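Local coordinates for protein carboxypeptidase D (Drosophila melanogaster, PDB 3MN8) that removes C-terminal arginine or lysine residues from peptides and proteins as a zinc-dependent metallocarboxypeptidase, serving to process growth factors, peptide hormones and neuropeptides, at residues A[219-231]-A[240-252]. Numbering follows the deposited sequence.
Sequences GAVVASYPYDNSL and SLTPDDRVFKQLA. With GEM ((2-guanidinoethylmercapto)succinic acid), chain G.
Tyr225 lies against helix 245-252 where strand 222-225, part of the mixed central sheet of the first, catalytically active M14 carboxypeptidase domain, packs on that helix nearly antiparallel (159° between short-segment axes). Its chi1 of 51° sets CG between the backbone N and carbonyl carbon, and the ring reaches across the helix. CB rests on CD1 of Phe248 at 3.9 Å; farther out, CD1 meets the methyl of Ala252, CE2 passes Asp245 OD1 and Leu241 CD2 comes to the ring edge. At the tip, OH touches the aliphatic CE of Lys249, whose NZ is tied to Asp245 OD2 on its syn lone pair in a salt bridge. Just past the strand, CD of Pro226 makes a CH-pi contact over the Phe248 face, 3.7 Å from the ring centroid. A cis peptide then leads to Tyr227, whose N donates to Ser240 O (3.0 Å, 156° at the hydrogen). Thr242 OG1 stands 3.4 Å above the centre of the Tyr227 ring, while Arg180 makes a cation-pi contact with this tyrosine. Replacing Tyr227 with an alanine would probably strip Thr242 OG1 of its aromatic cover and cost Arg180 its cation-pi partner. Beyond the cis peptide the chain reaches the pocket of the bound guanidino inhibitor, where Asp228 OD1 approaches N4 of GEM at 2.9 Å and the Asp228 backbone N bonds to Asp291. The loop's second tie is the Ser240 hydroxyl, which gives its proton to Asn229 O at 2.7 Å from above the carbonyl plane.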
# COMPACT_ATOMS: atom_id res chain seq x y z
N GLY A 219 -3.09 -14.61 9.77
CA GLY A 219 -3.73 -15.89 9.55
C GLY A 219 -2.77 -16.77 8.81
O GLY A 219 -2.82 -18.00 8.88
N ALA A 220 -1.85 -16.13 8.09
CA ALA A 220 -0.86 -16.88 7.34
C ALA A 220 0.34 -15.98 7.12
O ALA A 220 0.33 -14.84 7.55
CB ALA A 220 -1.45 -17.37 6.02
N VAL A 221 1.36 -16.52 6.46
CA VAL A 221 2.59 -15.79 6.20
C VAL A 221 2.93 -15.85 4.72
O VAL A 221 3.52 -16.82 4.24
CB VAL A 221 3.77 -16.38 6.99
CG1 VAL A 221 4.91 -15.37 7.04
CG2 VAL A 221 3.33 -16.76 8.41
N VAL A 222 2.56 -14.80 3.98
CA VAL A 222 2.68 -14.82 2.52
C VAL A 222 2.42 -13.45 1.89
O VAL A 222 1.69 -12.63 2.44
CB VAL A 222 1.68 -15.85 1.89
CG1 VAL A 222 0.24 -15.36 2.07
CG2 VAL A 222 2.00 -16.14 0.41
N ALA A 223 3.01 -13.24 0.72
CA ALA A 223 2.84 -12.01 -0.03
C ALA A 223 1.90 -12.27 -1.22
O ALA A 223 2.26 -12.98 -2.17
CB ALA A 223 4.19 -11.50 -0.50
N SER A 224 0.70 -11.68 -1.14
CA SER A 224 -0.38 -11.91 -2.09
C SER A 224 -0.66 -10.68 -2.94
O SER A 224 -0.64 -9.56 -2.45
CB SER A 224 -1.66 -12.30 -1.34
OG SER A 224 -2.74 -12.60 -2.22
N TYR A 225 -0.95 -10.90 -4.22
CA TYR A 225 -1.13 -9.81 -5.17
C TYR A 225 -2.32 -10.10 -6.05
O TYR A 225 -2.78 -11.25 -6.10
CB TYR A 225 0.13 -9.67 -6.04
CG TYR A 225 0.58 -10.98 -6.67
CD1 TYR A 225 1.36 -11.88 -5.96
CD2 TYR A 225 0.23 -11.30 -7.97
CE1 TYR A 225 1.78 -13.07 -6.53
CE2 TYR A 225 0.64 -12.49 -8.55
CZ TYR A 225 1.42 -13.37 -7.83
OH TYR A 225 1.83 -14.55 -8.40
N PRO A 226 -2.82 -9.08 -6.75
CA PRO A 226 -3.97 -9.15 -7.67
C PRO A 226 -3.82 -10.18 -8.81
O PRO A 226 -2.69 -10.56 -9.18
CB PRO A 226 -4.05 -7.73 -8.25
CG PRO A 226 -3.40 -6.86 -7.23
CD PRO A 226 -2.31 -7.70 -6.61
N TYR A 227 -4.94 -10.65 -9.36
CA TYR A 227 -6.26 -10.33 -8.86
C TYR A 227 -6.68 -11.36 -7.82
O TYR A 227 -6.10 -12.46 -7.74
CB TYR A 227 -7.28 -10.37 -10.01
CG TYR A 227 -7.16 -9.27 -11.04
CD1 TYR A 227 -7.42 -7.94 -10.70
CD2 TYR A 227 -6.85 -9.57 -12.36
CE1 TYR A 227 -7.35 -6.94 -11.64
CE2 TYR A 227 -6.77 -8.58 -13.31
CZ TYR A 227 -7.02 -7.27 -12.94
OH TYR A 227 -6.93 -6.27 -13.88
N ASP A 228 -7.69 -11.00 -7.02
CA ASP A 228 -8.23 -11.86 -5.96
C ASP A 228 -9.42 -12.66 -6.48
O ASP A 228 -9.91 -13.57 -5.81
CB ASP A 228 -8.65 -11.02 -4.75
CG ASP A 228 -7.48 -10.65 -3.83
OD1 ASP A 228 -6.39 -11.25 -3.98
OD2 ASP A 228 -7.64 -9.77 -2.95
N ASN A 229 -9.90 -12.30 -7.66
CA ASN A 229 -11.05 -12.98 -8.25
C ASN A 229 -11.04 -12.99 -9.78
O ASN A 229 -10.14 -12.40 -10.40
CB ASN A 229 -12.37 -12.40 -7.71
CG ASN A 229 -12.71 -11.04 -8.30
OD1 ASN A 229 -11.94 -10.46 -9.08
ND2 ASN A 229 -13.87 -10.53 -7.92
N SER A 230 -12.02 -13.65 -10.38
CA SER A 230 -12.10 -13.72 -11.84
C SER A 230 -13.54 -13.84 -12.32
O SER A 230 -14.44 -14.07 -11.51
CB SER A 230 -11.27 -14.89 -12.36
OG SER A 230 -11.82 -16.12 -11.95
N LEU A 231 -13.74 -13.68 -13.62
CA LEU A 231 -15.03 -13.95 -14.27
C LEU A 231 -15.43 -15.44 -14.15
O LEU A 231 -16.62 -15.77 -14.08
CB LEU A 231 -15.00 -13.55 -15.75
CG LEU A 231 -15.32 -12.11 -16.19
CD1 LEU A 231 -14.95 -11.93 -17.64
CD2 LEU A 231 -16.79 -11.76 -15.99
N SER A 240 -5.56 -15.75 -11.51
CA SER A 240 -6.27 -14.70 -12.21
C SER A 240 -5.35 -13.48 -12.30
O SER A 240 -5.53 -12.48 -11.60
CB SER A 240 -7.57 -14.35 -11.48
OG SER A 240 -8.19 -13.23 -12.09
N LEU A 241 -4.37 -13.57 -13.18
CA LEU A 241 -3.28 -12.60 -13.21
C LEU A 241 -3.64 -11.21 -13.73
O LEU A 241 -4.69 -10.99 -14.33
CB LEU A 241 -2.08 -13.16 -13.97
CG LEU A 241 -1.58 -14.48 -13.38
CD1 LEU A 241 -0.48 -15.11 -14.22
CD2 LEU A 241 -1.12 -14.26 -11.95
N THR A 242 -2.73 -10.28 -13.49
CA THR A 242 -2.92 -8.88 -13.78
C THR A 242 -2.04 -8.51 -14.97
O THR A 242 -1.00 -9.14 -15.21
CB THR A 242 -2.54 -8.06 -12.54
OG1 THR A 242 -3.74 -7.65 -11.85
CG2 THR A 242 -1.72 -6.85 -12.88
N PRO A 243 -2.46 -7.50 -15.74
CA PRO A 243 -1.58 -7.07 -16.84
C PRO A 243 -0.19 -6.76 -16.30
O PRO A 243 0.80 -6.96 -16.99
CB PRO A 243 -2.25 -5.78 -17.34
CG PRO A 243 -3.66 -5.88 -16.92
CD PRO A 243 -3.68 -6.68 -15.64
N ASP A 244 -0.12 -6.28 -15.07
CA ASP A 244 1.15 -5.90 -14.46
C ASP A 244 1.71 -7.01 -13.58
O ASP A 244 2.33 -6.74 -12.56
CB ASP A 244 0.98 -4.61 -13.67
CG ASP A 244 1.18 -3.36 -14.53
OD1 ASP A 244 2.35 -3.08 -14.89
OD2 ASP A 244 0.19 -2.68 -14.88
N ASP A 245 1.53 -8.25 -14.01
CA ASP A 245 1.94 -9.37 -13.18
C ASP A 245 3.42 -9.40 -12.84
O ASP A 245 3.79 -9.69 -11.70
CB ASP A 245 1.55 -10.71 -13.81
CG ASP A 245 1.56 -11.82 -12.80
OD1 ASP A 245 0.85 -11.68 -11.78
OD2 ASP A 245 2.30 -12.80 -13.01
N ARG A 246 4.27 -9.15 -13.83
CA ARG A 246 5.70 -9.12 -13.58
C ARG A 246 6.01 -8.20 -12.39
O ARG A 246 6.61 -8.61 -11.41
CB ARG A 246 6.46 -8.65 -14.81
CG ARG A 246 6.17 -9.44 -16.05
CD ARG A 246 6.71 -8.73 -17.29
NE ARG A 246 8.01 -9.24 -17.71
CZ ARG A 246 8.77 -8.67 -18.64
NH1 ARG A 246 8.36 -7.56 -19.25
NH2 ARG A 246 9.94 -9.20 -18.96
N VAL A 247 5.58 -6.94 -12.50
CA VAL A 247 5.84 -5.98 -11.44
C VAL A 247 5.27 -6.47 -10.12
O VAL A 247 5.90 -6.37 -9.06
CB VAL A 247 5.26 -4.59 -11.76
CG1 VAL A 247 5.25 -3.73 -10.52
CG2 VAL A 247 6.07 -3.93 -12.87
N PHE A 248 4.06 -7.00 -10.18
CA PHE A 248 3.40 -7.46 -8.97
C PHE A 248 4.22 -8.55 -8.31
O PHE A 248 4.47 -8.49 -7.11
CB PHE A 248 1.96 -7.89 -9.23
CG PHE A 248 0.97 -6.79 -8.97
CD1 PHE A 248 0.88 -6.24 -7.71
CD2 PHE A 248 0.18 -6.29 -9.98
CE1 PHE A 248 -0.01 -5.22 -7.45
CE2 PHE A 248 -0.70 -5.27 -9.73
CZ PHE A 248 -0.80 -4.73 -8.46
N LYS A 249 4.67 -9.51 -9.11
CA LYS A 249 5.52 -10.59 -8.62
C LYS A 249 6.83 -10.06 -8.03
O LYS A 249 7.34 -10.61 -7.05
CB LYS A 249 5.80 -11.61 -9.73
CG LYS A 249 4.92 -12.84 -9.64
CD LYS A 249 4.92 -13.69 -10.91
CE LYS A 249 3.89 -14.81 -10.77
NZ LYS A 249 3.42 -15.33 -12.09
N GLN A 250 7.36 -8.98 -8.61
CA GLN A 250 8.57 -8.34 -8.09
C GLN A 250 8.31 -7.69 -6.73
O GLN A 250 9.11 -7.81 -5.80
CB GLN A 250 9.13 -7.31 -9.09
CG GLN A 250 10.43 -6.67 -8.61
CD GLN A 250 11.21 -5.96 -9.72
OE1 GLN A 250 11.30 -6.44 -10.85
NE2 GLN A 250 11.80 -4.83 -9.38
N LEU A 251 7.17 -7.02 -6.61
CA LEU A 251 6.77 -6.43 -5.34
C LEU A 251 6.64 -7.49 -4.26
O LEU A 251 7.26 -7.40 -3.20
CB LEU A 251 5.46 -5.68 -5.50
CG LEU A 251 5.58 -4.48 -6.44
CD1 LEU A 251 4.23 -3.84 -6.70
CD2 LEU A 251 6.60 -3.48 -5.91
N ALA A 252 5.81 -8.49 -4.53
CA ALA A 252 5.60 -9.59 -3.59
C ALA A 252 6.92 -10.25 -3.18
O ALA A 252 7.10 -10.62 -2.02
CB ALA A 252 4.65 -10.62 -4.18
C8 GEM G . -8.03 -12.85 2.84
S7 GEM G . -7.25 -11.50 1.99
C6 GEM G . -5.79 -12.29 1.39
C5 GEM G . -6.07 -13.56 0.58
N3 GEM G . -6.69 -13.15 -0.67
C1 GEM G . -7.24 -13.95 -1.58
N4 GEM G . -7.78 -13.43 -2.68
N2 GEM G . -7.27 -15.26 -1.39
C9 GEM G . -9.42 -12.40 3.21
O14 GEM G . -9.74 -11.22 2.98
O15 GEM G . -10.20 -13.23 3.72
C10 GEM G . -7.23 -13.33 4.07
C11 GEM G . -7.15 -12.38 5.25
O12 GEM G . -6.01 -12.17 5.75
O13 GEM G . -8.20 -11.87 5.72